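Local coordinates for protein KLLA0C04147p (Kluyveromyces lactis, PDB 5WVR) that probably binds and transfers sterols between membranes through its oxysterol-binding protein-related domain, the part of the longer chain present here with a bound cholesterol, at residues Phe66-Ser71 / Val114-Lys119; Gly175-Phe180 / Asn207-Gly212; Gly184-Thr189 / Tyr203-Asn208. All coordinates share one frame; numbering follows the deposited sequence.

Contact 1: Phe66-Ser71 / Val114-Lys119; sequences FNEPTS and VKRVAK. With CLR (cholesterol), chain B.
E68 and R116 meet because E68 sends CG away from its own backbone N (chi1 173°) and stays extended, while the arginine chain bends at chi3 (79°) and brings its guanidinium side-on to the carboxylate. The result is a bidentate salt bridge: R116 NE donates to E68 OE2 at 3.0 Å and R116 NH2 to E68 OE1 at 2.9 Å, the latter from above the carboxylate plane; the two flat groups are turned 33° apart. E68 OE1 takes a further bond, on its anti lone pair, from T70 OG1 at 2.7 Å. R75 adds a second positive charge at E68, and R116 NH2 is shared with E78. With an alanine in place of E68, R116 NE and T70 OG1 would probably lose their acceptor, and R75 and R116 a shared counter-charge. Beside this pair runs a short parallel bridge, N67 with K119: K119 N reaches F66 O at 2.6 Å, and E68 N binds K119 O. A118 CB packs against E68 CB at 3.9 Å. So tied, 114-119 forms pocket wall at the sterol tail, through A118 O and V117 CG1. Helix 45-49 packs on F66 and V117, and helix 357-363 on N67 and P69; K119 starts strand 119-121.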
loop_
_atom_site.group_PDB
_atom_site.type_symbol
_atom_site.label_atom_id
_atom_site.label_comp_id
_atom_site.label_asym_id
_atom_site.label_seq_id
_atom_site.Cartn_x
_atom_site.Cartn_y
_atom_site.Cartn_z
ATOM N N PHE A 66 -15.902 -0.455 -14.360
ATOM C CA PHE A 66 -15.418 -1.126 -13.163
ATOM C C PHE A 66 -13.902 -1.340 -13.186
ATOM O O PHE A 66 -13.377 -2.151 -12.411
ATOM C CB PHE A 66 -16.195 -2.433 -12.978
ATOM C CG PHE A 66 -17.619 -2.204 -12.538
ATOM C CD1 PHE A 66 -17.882 -1.412 -11.407
ATOM C CD2 PHE A 66 -18.690 -2.701 -13.270
ATOM C CE1 PHE A 66 -19.183 -1.156 -10.984
ATOM C CE2 PHE A 66 -20.004 -2.442 -12.858
ATOM C CZ PHE A 66 -20.240 -1.660 -11.711
ATOM N N ASN A 67 -13.194 -0.607 -14.049
ATOM C CA ASN A 67 -11.739 -0.537 -14.083
ATOM C C ASN A 67 -11.269 0.855 -13.667
ATOM O O ASN A 67 -11.968 1.845 -13.862
ATOM C CB ASN A 67 -11.190 -0.837 -15.472
ATOM C CG ASN A 67 -11.494 -2.246 -15.942
ATOM O OD1 ASN A 67 -11.693 -3.154 -15.133
ATOM N ND2 ASN A 67 -11.526 -2.436 -17.269
ATOM N N GLU A 68 -10.078 0.913 -13.075
ATOM C CA GLU A 68 -9.391 2.103 -12.610
ATOM C C GLU A 68 -7.998 2.068 -13.203
ATOM O O GLU A 68 -7.377 1.002 -13.220
ATOM C CB GLU A 68 -9.311 2.114 -11.058
ATOM C CG GLU A 68 -8.460 3.220 -10.435
ATOM C CD GLU A 68 -8.480 3.213 -8.896
ATOM O OE1 GLU A 68 -7.434 2.905 -8.257
ATOM O OE2 GLU A 68 -9.551 3.522 -8.334
ATOM N N PRO A 69 -7.447 3.211 -13.691
ATOM C CA PRO A 69 -6.144 3.253 -14.328
ATOM C C PRO A 69 -4.959 3.341 -13.353
ATOM O O PRO A 69 -4.059 4.163 -13.504
ATOM C CB PRO A 69 -6.221 4.520 -15.178
ATOM C CG PRO A 69 -7.029 5.419 -14.304
ATOM C CD PRO A 69 -8.091 4.543 -13.698
ATOM N N THR A 70 -4.985 2.512 -12.329
ATOM C CA THR A 70 -3.840 2.339 -11.460
ATOM C C THR A 70 -3.512 0.862 -11.438
ATOM O O THR A 70 -4.388 0.021 -11.655
ATOM C CB THR A 70 -4.133 2.836 -10.038
ATOM O OG1 THR A 70 -5.221 2.068 -9.491
ATOM C CG2 THR A 70 -4.524 4.324 -10.076
ATOM N N SER A 71 -2.244 0.550 -11.189
ATOM C CA SER A 71 -1.841 -0.821 -10.939
ATOM C C SER A 71 -2.022 -1.178 -9.461
ATOM O O SER A 71 -1.969 -0.315 -8.586
ATOM C CB SER A 71 -0.383 -1.014 -11.326
ATOM O OG SER A 71 -0.068 -2.376 -11.274
ATOM N N VAL A 114 -12.300 4.458 -0.167
ATOM C CA VAL A 114 -13.707 4.822 -0.317
ATOM C C VAL A 114 -13.982 5.364 -1.712
ATOM O O VAL A 114 -13.172 6.101 -2.285
ATOM C CB VAL A 114 -14.080 5.881 0.734
ATOM C CG1 VAL A 114 -15.565 6.193 0.661
ATOM C CG2 VAL A 114 -13.677 5.418 2.120
ATOM N N LYS A 115 -15.145 5.076 -2.232
ATOM C CA LYS A 115 -15.564 5.578 -3.521
ATOM C C LYS A 115 -14.825 5.099 -4.734
ATOM O O LYS A 115 -15.034 5.565 -5.775
ATOM C CB LYS A 115 -15.641 7.092 -3.529
ATOM C CG LYS A 115 -16.792 7.626 -2.748
ATOM C CD LYS A 115 -16.493 9.036 -2.321
ATOM C CE LYS A 115 -16.614 10.018 -3.475
ATOM N NZ LYS A 115 -15.663 11.154 -3.437
ATOM N N ARG A 116 -13.947 4.153 -4.570
ATOM C CA ARG A 116 -13.257 3.551 -5.714
ATOM C C ARG A 116 -13.633 2.069 -5.802
ATOM O O ARG A 116 -12.834 1.178 -5.524
ATOM C CB ARG A 116 -11.766 3.764 -5.592
ATOM C CG ARG A 116 -11.358 5.223 -5.837
ATOM C CD ARG A 116 -10.093 5.507 -5.137
ATOM N NE ARG A 116 -8.923 5.004 -5.838
ATOM C CZ ARG A 116 -7.685 5.186 -5.394
ATOM N NH1 ARG A 116 -7.473 5.832 -4.247
ATOM N NH2 ARG A 116 -6.657 4.731 -6.088
ATOM N N VAL A 117 -14.866 1.808 -6.205
ATOM C CA VAL A 117 -15.323 0.429 -6.431
ATOM C C VAL A 117 -14.955 0.103 -7.877
ATOM O O VAL A 117 -15.754 0.219 -8.806
ATOM C CB VAL A 117 -16.814 0.271 -6.152
ATOM C CG1 VAL A 117 -17.225 -1.216 -6.171
ATOM C CG2 VAL A 117 -17.161 0.947 -4.818
ATOM N N ALA A 118 -13.696 -0.288 -8.076
ATOM C CA ALA A 118 -13.204 -0.543 -9.421
ATOM C C ALA A 118 -12.005 -1.460 -9.297
ATOM O O ALA A 118 -11.358 -1.509 -8.252
ATOM C CB ALA A 118 -12.830 0.748 -10.149
ATOM N N LYS A 119 -11.738 -2.204 -10.356
ATOM C CA LYS A 119 -10.645 -3.168 -10.357
ATOM C C LYS A 119 -9.361 -2.463 -10.790
ATOM O O LYS A 119 -9.351 -1.834 -11.855
ATOM C CB LYS A 119 -10.971 -4.321 -11.301
ATOM C CG LYS A 119 -9.856 -5.330 -11.514
ATOM C CD LYS A 119 -10.289 -6.353 -12.557
ATOM C CE LYS A 119 -9.105 -7.038 -13.231
ATOM N NZ LYS A 119 -9.571 -7.987 -14.291
HETATM C C1 CLR B . -6.446 -1.876 0.362
HETATM C C2 CLR B . -5.163 -1.465 1.093
HETATM C C3 CLR B . -4.086 -2.542 0.947
HETATM C C4 CLR B . -3.753 -2.728 -0.536
HETATM C C5 CLR B . -5.025 -3.003 -1.341
HETATM C C6 CLR B . -5.051 -4.076 -2.225
HETATM C C7 CLR B . -6.131 -4.478 -3.001
HETATM C C8 CLR B . -7.234 -3.416 -3.087
HETATM C C9 CLR B . -7.510 -2.781 -1.716
HETATM C C10 CLR B . -6.256 -2.110 -1.142
HETATM C C11 CLR B . -8.722 -1.840 -1.768
HETATM C C12 CLR B . -9.965 -2.490 -2.390
HETATM C C13 CLR B . -9.648 -3.037 -3.785
HETATM C C14 CLR B . -8.520 -4.056 -3.616
HETATM C C15 CLR B . -8.447 -4.675 -5.011
HETATM C C16 CLR B . -9.931 -4.967 -5.259
HETATM C C17 CLR B . -10.700 -3.993 -4.359
HETATM C C18 CLR B . -9.277 -1.917 -4.766
HETATM C C19 CLR B . -5.982 -0.778 -1.849
HETATM C C20 CLR B . -11.882 -3.341 -5.088
HETATM C C21 CLR B . -12.711 -2.504 -4.113
HETATM C C22 CLR B . -12.761 -4.417 -5.734
HETATM C C23 CLR B . -13.479 -3.934 -6.998
HETATM C C24 CLR B . -14.046 -5.096 -7.821
HETATM C C25 CLR B . -14.762 -4.636 -9.096
HETATM C C26 CLR B . -16.051 -3.878 -8.773
HETATM C C27 CLR B . -15.056 -5.809 -10.033
HETATM O O1 CLR B . -2.908 -2.146 1.654
#

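Contact 2: Gly175-Phe180 / Asn207-Gly212; sequences GRSFDF and NNQVVG. With CLR (cholesterol), chain B; SO4 (sulfate ion), chain C.
Backbone bonds pair F178 with V210 and F180 with N208, two antiparallel hydrogen-bonded pairs flanking the non-hydrogen-bonded pair D179 with Q209. F178 N donates to V210 O at 3.0 Å, V210 N to F178 O at 2.7 Å, and F180 and N208 exchange a similar couple. The face carrying F178, F180, N208 and V210 is mostly apolar. F178 CB lies 3.9 Å from V210 CB, and F180 CE1 comes obliquely to V210 CG2. The F180 ring turns one face to the sterol, with F180 CE2 3.3 Å from cholesterol C16, while its edge meets N208 O; V210 CG2 touches the sterol side chain at C21. N208 OD1 lies near ring atom C9, but its hydrogen bond comes from H182, and ND2 bonds N222. On the other, polar face Q209 CG lies between its backbone N and carbonyl carbon (chi1 57°), and the extended chain brings OE1 to a water that donates to it at 2.8 Å and, weakly, to D179 OD1. The carboxylate and amide planes stand 70° apart; Y223 bonds D179, and D221 takes Q209 NE2. Just beyond the paired strands a sulfate, probably from the crystallisation liquor, accepts through O4 from R176 NE and through O2 from G212 N, each at 2.8 Å. Strands 178-190 and 199-211 form a beta hairpin in the antiparallel wall of the oxysterol-binding fold, whose inner face lines the cholesterol pocket.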
loop_
_atom_site.group_PDB
_atom_site.type_symbol
_atom_site.label_atom_id
_atom_site.label_comp_id
_atom_site.label_asym_id
_atom_site.label_seq_id
_atom_site.Cartn_x
_atom_site.Cartn_y
_atom_site.Cartn_z
ATOM N N GLY A 175 -21.565 -14.295 -4.502
ATOM C CA GLY A 175 -22.933 -14.057 -4.905
ATOM C C GLY A 175 -23.646 -12.985 -4.116
ATOM O O GLY A 175 -24.730 -12.554 -4.520
ATOM N N ARG A 176 -23.090 -12.552 -2.991
ATOM C CA ARG A 176 -23.628 -11.412 -2.265
ATOM C C ARG A 176 -22.597 -10.302 -2.117
ATOM O O ARG A 176 -22.861 -9.160 -2.498
ATOM C CB ARG A 176 -24.137 -11.838 -0.889
ATOM C CG ARG A 176 -24.636 -10.649 -0.085
ATOM C CD ARG A 176 -25.706 -11.028 0.921
ATOM N NE ARG A 176 -26.122 -9.874 1.724
ATOM C CZ ARG A 176 -27.035 -9.922 2.693
ATOM N NH1 ARG A 176 -27.345 -8.825 3.373
ATOM N NH2 ARG A 176 -27.643 -11.063 2.987
ATOM N N SER A 177 -21.426 -10.608 -1.577
ATOM C CA SER A 177 -20.388 -9.627 -1.371
ATOM C C SER A 177 -19.109 -10.089 -2.059
ATOM O O SER A 177 -18.940 -11.266 -2.384
ATOM C CB SER A 177 -20.151 -9.415 0.135
ATOM O OG SER A 177 -19.381 -10.483 0.632
ATOM N N PHE A 178 -18.208 -9.146 -2.285
ATOM C CA PHE A 178 -16.891 -9.422 -2.853
ATOM C C PHE A 178 -15.883 -9.274 -1.721
ATOM O O PHE A 178 -15.737 -8.182 -1.179
ATOM C CB PHE A 178 -16.593 -8.461 -4.004
ATOM C CG PHE A 178 -15.852 -9.093 -5.152
ATOM C CD1 PHE A 178 -14.835 -9.997 -4.919
ATOM C CD2 PHE A 178 -16.182 -8.782 -6.462
ATOM C CE1 PHE A 178 -14.164 -10.578 -5.972
ATOM C CE2 PHE A 178 -15.514 -9.360 -7.520
ATOM C CZ PHE A 178 -14.503 -10.263 -7.272
ATOM N N ASP A 179 -15.203 -10.363 -1.350
ATOM C CA ASP A 179 -14.309 -10.378 -0.194
ATOM C C ASP A 179 -12.854 -10.439 -0.644
ATOM O O ASP A 179 -12.531 -11.165 -1.594
ATOM C CB ASP A 179 -14.612 -11.584 0.703
ATOM C CG ASP A 179 -14.125 -11.393 2.149
ATOM O OD1 ASP A 179 -14.366 -10.318 2.745
ATOM O OD2 ASP A 179 -13.508 -12.329 2.700
ATOM N N PHE A 180 -11.975 -9.701 0.057
ATOM C CA PHE A 180 -10.533 -9.647 -0.240
ATOM C C PHE A 180 -9.742 -9.850 1.052
ATOM O O PHE A 180 -9.891 -9.077 2.008
ATOM C CB PHE A 180 -10.143 -8.308 -0.914
ATOM C CG PHE A 180 -10.936 -8.004 -2.167
ATOM C CD1 PHE A 180 -12.224 -7.512 -2.088
ATOM C CD2 PHE A 180 -10.389 -8.221 -3.428
ATOM C CE1 PHE A 180 -12.953 -7.265 -3.243
ATOM C CE2 PHE A 180 -11.106 -7.978 -4.577
ATOM C CZ PHE A 180 -12.382 -7.501 -4.497
ATOM N N ASN A 207 -9.139 -7.154 6.220
ATOM C CA ASN A 207 -9.840 -7.551 5.019
ATOM C C ASN A 207 -10.610 -6.373 4.429
ATOM O O ASN A 207 -10.944 -5.405 5.121
ATOM C CB ASN A 207 -10.799 -8.684 5.343
ATOM C CG ASN A 207 -10.104 -9.861 5.934
ATOM O OD1 ASN A 207 -10.359 -10.215 7.084
ATOM N ND2 ASN A 207 -9.162 -10.416 5.211
ATOM N N ASN A 208 -10.875 -6.460 3.121
ATOM C CA ASN A 208 -11.791 -5.547 2.448
ATOM C C ASN A 208 -12.961 -6.343 1.888
ATOM O O ASN A 208 -12.858 -7.543 1.648
ATOM C CB ASN A 208 -11.105 -4.794 1.305
ATOM C CG ASN A 208 -9.621 -4.693 1.515
ATOM O OD1 ASN A 208 -8.852 -5.321 0.796
ATOM N ND2 ASN A 208 -9.202 -3.902 2.504
ATOM N N GLN A 209 -14.083 -5.668 1.695
ATOM C CA GLN A 209 -15.186 -6.286 0.980
ATOM C C GLN A 209 -15.945 -5.198 0.247
ATOM O O GLN A 209 -15.981 -4.044 0.683
ATOM C CB GLN A 209 -16.125 -7.095 1.897
ATOM C CG GLN A 209 -16.767 -6.340 3.067
ATOM C CD GLN A 209 -17.742 -7.212 3.851
ATOM O OE1 GLN A 209 -18.099 -8.295 3.412
ATOM N NE2 GLN A 209 -18.174 -6.737 5.015
ATOM N N VAL A 210 -16.487 -5.562 -0.907
ATOM C CA VAL A 210 -17.478 -4.739 -1.579
ATOM C C VAL A 210 -18.836 -5.270 -1.163
ATOM O O VAL A 210 -19.107 -6.459 -1.327
ATOM C CB VAL A 210 -17.312 -4.787 -3.100
ATOM C CG1 VAL A 210 -18.321 -3.877 -3.738
ATOM C CG2 VAL A 210 -15.901 -4.399 -3.487
ATOM N N VAL A 211 -19.663 -4.406 -0.576
ATOM C CA VAL A 211 -21.019 -4.733 -0.175
ATOM C C VAL A 211 -21.959 -3.714 -0.807
ATOM O O VAL A 211 -21.534 -2.822 -1.541
ATOM C CB VAL A 211 -21.199 -4.745 1.357
ATOM C CG1 VAL A 211 -20.362 -5.837 1.995
ATOM C CG2 VAL A 211 -20.847 -3.392 1.907
ATOM N N GLY A 212 -23.241 -3.832 -0.473
ATOM C CA GLY A 212 -24.256 -3.047 -1.132
ATOM C C GLY A 212 -24.467 -3.411 -2.583
ATOM O O GLY A 212 -25.128 -2.660 -3.305
HETATM C C1 CLR B . -6.446 -1.876 0.362
HETATM C C2 CLR B . -5.163 -1.465 1.093
HETATM C C3 CLR B . -4.086 -2.542 0.947
HETATM C C4 CLR B . -3.753 -2.728 -0.536
HETATM C C5 CLR B . -5.025 -3.003 -1.341
HETATM C C6 CLR B . -5.051 -4.076 -2.225
HETATM C C7 CLR B . -6.131 -4.478 -3.001
HETATM C C8 CLR B . -7.234 -3.416 -3.087
HETATM C C9 CLR B . -7.510 -2.781 -1.716
HETATM C C10 CLR B . -6.256 -2.110 -1.142
HETATM C C11 CLR B . -8.722 -1.840 -1.768
HETATM C C12 CLR B . -9.965 -2.490 -2.390
HETATM C C13 CLR B . -9.648 -3.037 -3.785
HETATM C C14 CLR B . -8.520 -4.056 -3.616
HETATM C C15 CLR B . -8.447 -4.675 -5.011
HETATM C C16 CLR B . -9.931 -4.967 -5.259
HETATM C C17 CLR B . -10.700 -3.993 -4.359
HETATM C C18 CLR B . -9.277 -1.917 -4.766
HETATM C C19 CLR B . -5.982 -0.778 -1.849
HETATM C C20 CLR B . -11.882 -3.341 -5.088
HETATM C C21 CLR B . -12.711 -2.504 -4.113
HETATM C C22 CLR B . -12.761 -4.417 -5.734
HETATM C C23 CLR B . -13.479 -3.934 -6.998
HETATM C C24 CLR B . -14.046 -5.096 -7.821
HETATM C C25 CLR B . -14.762 -4.636 -9.096
HETATM C C26 CLR B . -16.051 -3.878 -8.773
HETATM C C27 CLR B . -15.056 -5.809 -10.033
HETATM O O1 CLR B . -2.908 -2.146 1.654
HETATM S S SO4 C . -26.029 -5.971 0.675
HETATM O O1 SO4 C . -26.408 -5.288 -0.553
HETATM O O2 SO4 C . -24.773 -5.404 1.193
HETATM O O3 SO4 C . -27.096 -5.803 1.664
HETATM O O4 SO4 C . -25.889 -7.400 0.406
HETATM O O HOH W 1 -17.001 -10.845 2.877
#

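Contact 3: Gly184-Thr189 / Tyr203-Asn208; sequences GLWYLT and YKKPNN. With CLR (cholesterol), chain B.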
loop_
_atom_site.group_PDB
_atom_site.type_symbol
_atom_site.label_atom_id
_atom_site.label_comp_id
_atom_site.label_asym_id
_atom_site.label_seq_id
_atom_site.Cartn_x
_atom_site.Cartn_y
_atom_site.Cartn_z
ATOM N N GLY A 184 -0.199 -11.725 3.009
ATOM C CA GLY A 184 1.208 -11.509 3.285
ATOM C C GLY A 184 1.459 -10.787 4.612
ATOM O O GLY A 184 0.604 -10.089 5.154
ATOM N N LEU A 185 2.669 -10.960 5.131
ATOM C CA LEU A 185 3.123 -10.288 6.347
ATOM C C LEU A 185 3.802 -8.962 6.003
ATOM O O LEU A 185 4.494 -8.844 4.981
ATOM C CB LEU A 185 4.106 -11.186 7.109
ATOM C CG LEU A 185 4.526 -10.794 8.527
ATOM C CD1 LEU A 185 3.350 -10.887 9.455
ATOM C CD2 LEU A 185 5.657 -11.694 9.005
ATOM N N TRP A 186 3.610 -7.964 6.866
ATOM C CA TRP A 186 4.183 -6.641 6.645
ATOM C C TRP A 186 5.180 -6.284 7.744
ATOM O O TRP A 186 4.938 -6.524 8.928
ATOM C CB TRP A 186 3.074 -5.584 6.509
ATOM C CG TRP A 186 2.300 -5.865 5.248
ATOM C CD1 TRP A 186 1.223 -6.680 5.127
ATOM C CD2 TRP A 186 2.613 -5.411 3.918
ATOM N NE1 TRP A 186 0.809 -6.732 3.814
ATOM C CE2 TRP A 186 1.646 -5.961 3.052
ATOM C CE3 TRP A 186 3.590 -4.563 3.385
ATOM C CZ2 TRP A 186 1.633 -5.702 1.684
ATOM C CZ3 TRP A 186 3.581 -4.310 2.006
ATOM C CH2 TRP A 186 2.618 -4.889 1.182
ATOM N N TYR A 187 6.308 -5.717 7.333
ATOM C CA TYR A 187 7.435 -5.448 8.213
ATOM C C TYR A 187 7.679 -3.944 8.271
ATOM O O TYR A 187 7.927 -3.304 7.241
ATOM C CB TYR A 187 8.690 -6.168 7.721
ATOM C CG TYR A 187 8.657 -7.681 7.738
ATOM C CD1 TYR A 187 7.926 -8.398 6.786
ATOM C CD2 TYR A 187 9.402 -8.397 8.678
ATOM C CE1 TYR A 187 7.913 -9.800 6.783
ATOM C CE2 TYR A 187 9.412 -9.793 8.678
ATOM C CZ TYR A 187 8.666 -10.493 7.725
ATOM O OH TYR A 187 8.655 -11.877 7.730
ATOM N N LEU A 188 7.644 -3.386 9.473
ATOM C CA LEU A 188 7.865 -1.966 9.656
ATOM C C LEU A 188 8.972 -1.792 10.685
ATOM O O LEU A 188 8.800 -2.147 11.857
ATOM C CB LEU A 188 6.576 -1.265 10.083
ATOM C CG LEU A 188 6.457 0.221 9.776
ATOM C CD1 LEU A 188 5.007 0.631 9.802
ATOM C CD2 LEU A 188 7.248 1.007 10.826
ATOM N N THR A 189 10.091 -1.231 10.229
ATOM C CA THR A 189 11.292 -0.992 11.007
ATOM C C THR A 189 11.360 0.487 11.356
ATOM O O THR A 189 11.159 1.335 10.479
ATOM C CB THR A 189 12.531 -1.396 10.197
ATOM O OG1 THR A 189 12.587 -2.824 10.092
ATOM C CG2 THR A 189 13.820 -0.893 10.842
ATOM N N TYR A 203 2.726 -7.025 11.201
ATOM C CA TYR A 203 1.274 -7.115 11.237
ATOM C C TYR A 203 0.805 -7.617 9.883
ATOM O O TYR A 203 1.570 -7.672 8.914
ATOM C CB TYR A 203 0.619 -5.769 11.561
ATOM C CG TYR A 203 0.777 -4.742 10.453
ATOM C CD1 TYR A 203 1.946 -4.000 10.330
ATOM C CD2 TYR A 203 -0.245 -4.525 9.520
ATOM C CE1 TYR A 203 2.097 -3.076 9.303
ATOM C CE2 TYR A 203 -0.105 -3.598 8.493
ATOM C CZ TYR A 203 1.069 -2.878 8.400
ATOM O OH TYR A 203 1.225 -1.957 7.407
ATOM N N LYS A 204 -0.460 -8.011 9.848
ATOM C CA LYS A 204 -1.159 -8.291 8.612
ATOM C C LYS A 204 -2.293 -7.291 8.449
ATOM O O LYS A 204 -2.819 -6.757 9.430
ATOM C CB LYS A 204 -1.703 -9.728 8.549
ATOM C CG LYS A 204 -0.608 -10.770 8.454
ATOM C CD LYS A 204 -1.135 -12.087 7.928
ATOM C CE LYS A 204 -0.030 -13.137 7.918
ATOM N NZ LYS A 204 -0.514 -14.456 7.414
ATOM N N LYS A 205 -2.643 -7.001 7.184
ATOM C CA LYS A 205 -3.633 -5.991 6.873
ATOM C C LYS A 205 -5.026 -6.562 7.113
ATOM O O LYS A 205 -5.226 -7.783 7.096
ATOM C CB LYS A 205 -3.447 -5.539 5.422
ATOM C CG LYS A 205 -2.121 -4.834 5.207
ATOM C CD LYS A 205 -1.952 -4.402 3.741
ATOM C CE LYS A 205 -0.815 -3.401 3.629
ATOM N NZ LYS A 205 -0.410 -3.196 2.213
ATOM N N PRO A 206 -6.000 -5.703 7.371
ATOM C CA PRO A 206 -7.381 -6.163 7.496
ATOM C C PRO A 206 -7.927 -6.623 6.163
ATOM O O PRO A 206 -7.326 -6.410 5.115
ATOM C CB PRO A 206 -8.132 -4.911 7.974
ATOM C CG PRO A 206 -7.336 -3.803 7.422
ATOM C CD PRO A 206 -5.904 -4.263 7.622
ATOM N N ASN A 207 -9.139 -7.154 6.220
ATOM C CA ASN A 207 -9.840 -7.551 5.019
ATOM C C ASN A 207 -10.610 -6.373 4.429
ATOM O O ASN A 207 -10.944 -5.405 5.121
ATOM C CB ASN A 207 -10.799 -8.684 5.343
ATOM C CG ASN A 207 -10.104 -9.861 5.934
ATOM O OD1 ASN A 207 -10.359 -10.215 7.084
ATOM N ND2 ASN A 207 -9.162 -10.416 5.211
ATOM N N ASN A 208 -10.875 -6.460 3.121
ATOM C CA ASN A 208 -11.791 -5.547 2.448
ATOM C C ASN A 208 -12.961 -6.343 1.888
ATOM O O ASN A 208 -12.858 -7.543 1.648
ATOM C CB ASN A 208 -11.105 -4.794 1.305
ATOM C CG ASN A 208 -9.621 -4.693 1.515
ATOM O OD1 ASN A 208 -8.852 -5.321 0.796
ATOM N ND2 ASN A 208 -9.202 -3.902 2.504
HETATM C C1 CLR B . -6.446 -1.876 0.362
HETATM C C2 CLR B . -5.163 -1.465 1.093
HETATM C C3 CLR B . -4.086 -2.542 0.947
HETATM C C4 CLR B . -3.753 -2.728 -0.536
HETATM C C5 CLR B . -5.025 -3.003 -1.341
HETATM C C6 CLR B . -5.051 -4.076 -2.225
HETATM C C7 CLR B . -6.131 -4.478 -3.001
HETATM C C8 CLR B . -7.234 -3.416 -3.087
HETATM C C9 CLR B . -7.510 -2.781 -1.716
HETATM C C10 CLR B . -6.256 -2.110 -1.142
HETATM C C11 CLR B . -8.722 -1.840 -1.768
HETATM C C12 CLR B . -9.965 -2.490 -2.390
HETATM C C13 CLR B . -9.648 -3.037 -3.785
HETATM C C14 CLR B . -8.520 -4.056 -3.616
HETATM C C15 CLR B . -8.447 -4.675 -5.011
HETATM C C16 CLR B . -9.931 -4.967 -5.259
HETATM C C17 CLR B . -10.700 -3.993 -4.359
HETATM C C18 CLR B . -9.277 -1.917 -4.766
HETATM C C19 CLR B . -5.982 -0.778 -1.849
HETATM C C20 CLR B . -11.882 -3.341 -5.088
HETATM C C21 CLR B . -12.711 -2.504 -4.113
HETATM C C22 CLR B . -12.761 -4.417 -5.734
HETATM C C23 CLR B . -13.479 -3.934 -6.998
HETATM C C24 CLR B . -14.046 -5.096 -7.821
HETATM C C25 CLR B . -14.762 -4.636 -9.096
HETATM C C26 CLR B . -16.051 -3.878 -8.773
HETATM C C27 CLR B . -15.056 -5.809 -10.033
HETATM O O1 CLR B . -2.908 -2.146 1.654
HETATM O O HOH W 2 -1.552 -8.451 5.183
#
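K205 lies over one face of the W186 indole, while the Y203 ring meets W186 at its CB. K205 runs extended across that face, its CE over the five-membered ring and its NZ 3.6 Å from the centroid of the six-membered ring, 25° off the normal, a cation-pi contact. CG of K205 sits anti to its carbonyl carbon (chi1 -65°), which starts the chain along the indole and delivers NZ to the sterol: K205 NZ donates a hydrogen bond to cholesterol O1 at 2.8 Å. D79 makes a salt bridge with the same ammonium. W186 CB stands over the face of the Y203 ring, 4.0 Å from its centroid, a CH-pi contact, whereas the indole five-membered ring and the Y203 ring, planes 29° apart, are slid so far that they barely overlap. This is the part of the hairpin of strands 178-190 and 199-211 nearer its turn than N207 and N208, where W186 and Y203 form an antiparallel hydrogen-bonded pair through both backbone N-H groups. Past this pair the strands separate, and a water bridges them, donating to G184 O and accepting from K205 N.

Overall arrangement
All three contacts touch the cholesterol, but at different places. Contact 1 and contact 2 lie on the same side of the chain's centre and meet where V117 packs on V210, near the sterol tail and D ring; contact 3 is near the hydroxyl, its centre about 21 Å from that of contact 1. Contacts 2 and 3 hold the same hairpin, strands 178-190 and 199-211, and share N207 and N208. Contact 3 is the buried one, with a lysine, a tryptophan and a tyrosine; contacts 1 and 2 are partly buried. Contact 1 relies on a charged pair beside a short parallel bridge, contact 2 on regular antiparallel pairing with one mainly apolar and one polar face.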